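Local atomic coordinates of multisubunit Na+/H+ antiporter, D subunit (Anoxybacillus flavithermus, PDB entry 6Z16), a protein that probably serves as a membrane-embedded, ion-translocating subunit of an Mrp-type multisubunit sodium/proton antiporter related to the antiporter-like subunits of complex I. Residues Leu13-Val18 and Phe112-Ile117. Residues are numbered along the deposited sequence; the frame is centred on the assembly and turned at random.
Sequences LVTAIV and FFQFLI
Ala16 lays its CB over the middle of one face of the Phe115 ring. This CH-pi contact puts the methyl 3.7 Å from the ring centroid, 11° off the normal. The same CB also meets Gln114 CB at 3.7 Å. Phe115 carries its CG anti to the carbonyl carbon (chi1 -79°), which swings the ring toward helix 7-18. Leu13 CD1 approaches the ring obliquely, 4.2 Å from Phe115 CE1. Beside this, Thr15 CG2 lies 4.1 Å from both CG and CD of Gln114, whose chain is bent at chi2. Segments 13-18 and 112-117 run nearly antiparallel, at 160°, with axes 8.4 Å apart at closest approach. Both lie in predicted transmembrane helices. Ile802 of a neighbouring subunit also packs on Phe115. An alanine in place of Phe115 would probably leave the Ala16 methyl without its aromatic face and open a gap beside Leu13. Two polar atoms find hydrogen-bond partners outside the two segments: Thr15 OG1 bonds to Ile11 O in its own helix, and Gln114 NE2 makes a weak hydrogen bond to Thr37 OG1 on helix 26-53. The pairing of these segments therefore rests on van der Waals and CH-pi contact, also where Thr15 meets the Gln114 amide.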
loop_
_atom_site.group_PDB
_atom_site.type_symbol
_atom_site.label_atom_id
_atom_site.label_comp_id
_atom_site.label_asym_id
_atom_site.label_seq_id
_atom_site.Cartn_x
_atom_site.Cartn_y
_atom_site.Cartn_z
ATOM N N LEU D 13 31.121 -23.809 28.807
ATOM C CA LEU D 13 29.785 -23.424 28.361
ATOM C C LEU D 13 29.627 -23.580 26.858
ATOM O O LEU D 13 28.788 -24.367 26.395
ATOM C CB LEU D 13 29.511 -21.982 28.784
ATOM C CG LEU D 13 28.141 -21.442 28.409
ATOM C CD1 LEU D 13 27.090 -22.297 29.057
ATOM C CD2 LEU D 13 28.011 -20.009 28.851
ATOM N N VAL D 14 30.471 -22.862 26.097
ATOM C CA VAL D 14 30.581 -22.991 24.642
ATOM C C VAL D 14 30.713 -24.445 24.236
ATOM O O VAL D 14 29.979 -24.923 23.359
ATOM C CB VAL D 14 31.775 -22.166 24.126
ATOM C CG1 VAL D 14 31.973 -22.395 22.648
ATOM C CG2 VAL D 14 31.579 -20.701 24.406
ATOM N N THR D 15 31.561 -25.189 24.959
ATOM C CA THR D 15 31.809 -26.591 24.649
ATOM C C THR D 15 30.539 -27.402 24.770
ATOM O O THR D 15 30.171 -28.125 23.835
ATOM C CB THR D 15 32.878 -27.148 25.576
ATOM O OG1 THR D 15 34.060 -26.353 25.451
ATOM C CG2 THR D 15 33.191 -28.583 25.210
ATOM N N ALA D 16 29.791 -27.178 25.859
ATOM C CA ALA D 16 28.546 -27.901 26.085
ATOM C C ALA D 16 27.553 -27.621 24.974
ATOM O O ALA D 16 26.937 -28.555 24.440
ATOM C CB ALA D 16 27.959 -27.519 27.440
ATOM N N ILE D 17 27.521 -26.365 24.508
ATOM C CA ILE D 17 26.605 -25.983 23.444
ATOM C C ILE D 17 26.969 -26.701 22.156
ATOM O O ILE D 17 26.113 -27.344 21.532
ATOM C CB ILE D 17 26.602 -24.458 23.274
ATOM C CG1 ILE D 17 26.133 -23.793 24.566
ATOM C CG2 ILE D 17 25.691 -24.071 22.155
ATOM C CD1 ILE D 17 26.387 -22.313 24.609
ATOM N N VAL D 18 28.261 -26.742 21.817
ATOM C CA VAL D 18 28.605 -27.386 20.554
ATOM C C VAL D 18 28.629 -28.893 20.682
ATOM O O VAL D 18 28.795 -29.580 19.672
ATOM C CB VAL D 18 29.944 -26.906 19.964
ATOM C CG1 VAL D 18 29.923 -25.409 19.762
ATOM C CG2 VAL D 18 31.107 -27.329 20.816
ATOM N N PHE D 112 26.200 -32.773 29.612
ATOM C CA PHE D 112 25.797 -32.667 31.011
ATOM C C PHE D 112 27.009 -32.558 31.927
ATOM O O PHE D 112 26.979 -31.822 32.923
ATOM C CB PHE D 112 24.946 -33.880 31.373
ATOM C CG PHE D 112 23.640 -33.943 30.641
ATOM C CD1 PHE D 112 23.004 -32.786 30.220
ATOM C CD2 PHE D 112 23.078 -35.163 30.317
ATOM C CE1 PHE D 112 21.814 -32.847 29.527
ATOM C CE2 PHE D 112 21.905 -35.230 29.592
ATOM C CZ PHE D 112 21.263 -34.072 29.218
ATOM N N PHE D 113 28.080 -33.285 31.586
ATOM C CA PHE D 113 29.386 -33.122 32.224
ATOM C C PHE D 113 29.854 -31.670 32.179
ATOM O O PHE D 113 30.214 -31.078 33.212
ATOM C CB PHE D 113 30.392 -34.025 31.507
ATOM C CG PHE D 113 31.757 -34.060 32.136
ATOM C CD1 PHE D 113 32.032 -34.936 33.162
ATOM C CD2 PHE D 113 32.766 -33.215 31.693
ATOM C CE1 PHE D 113 33.280 -34.972 33.734
ATOM C CE2 PHE D 113 34.009 -33.239 32.273
ATOM C CZ PHE D 113 34.264 -34.119 33.292
ATOM N N GLN D 114 29.860 -31.082 30.979
ATOM C CA GLN D 114 30.349 -29.717 30.839
ATOM C C GLN D 114 29.428 -28.708 31.511
ATOM O O GLN D 114 29.910 -27.704 32.032
ATOM C CB GLN D 114 30.540 -29.370 29.366
ATOM C CG GLN D 114 31.626 -30.166 28.668
ATOM C CD GLN D 114 33.014 -29.815 29.139
ATOM O OE1 GLN D 114 33.338 -28.649 29.338
ATOM N NE2 GLN D 114 33.845 -30.829 29.332
ATOM N N PHE D 115 28.115 -28.967 31.554
ATOM C CA PHE D 115 27.228 -28.059 32.281
ATOM C C PHE D 115 27.445 -28.138 33.786
ATOM O O PHE D 115 27.324 -27.118 34.478
ATOM C CB PHE D 115 25.755 -28.321 31.962
ATOM C CG PHE D 115 25.299 -27.748 30.654
ATOM C CD1 PHE D 115 25.264 -26.376 30.470
ATOM C CD2 PHE D 115 24.816 -28.565 29.647
ATOM C CE1 PHE D 115 24.836 -25.841 29.281
ATOM C CE2 PHE D 115 24.380 -28.037 28.456
ATOM C CZ PHE D 115 24.388 -26.672 28.273
ATOM N N LEU D 116 27.781 -29.322 34.305
ATOM C CA LEU D 116 28.111 -29.431 35.722
ATOM C C LEU D 116 29.378 -28.659 36.061
ATOM O O LEU D 116 29.442 -27.975 37.097
ATOM C CB LEU D 116 28.254 -30.896 36.117
ATOM C CG LEU D 116 28.616 -31.172 37.572
ATOM C CD1 LEU D 116 27.582 -30.576 38.492
ATOM C CD2 LEU D 116 28.714 -32.660 37.796
ATOM N N ILE D 117 30.390 -28.729 35.190
ATOM C CA ILE D 117 31.602 -27.983 35.523
ATOM C C ILE D 117 31.400 -26.486 35.291
ATOM O O ILE D 117 32.031 -25.668 35.974
ATOM C CB ILE D 117 32.850 -28.541 34.804
ATOM C CG1 ILE D 117 32.790 -28.354 33.301
ATOM C CG2 ILE D 117 33.028 -30.015 35.126
ATOM C CD1 ILE D 117 34.055 -28.754 32.605
#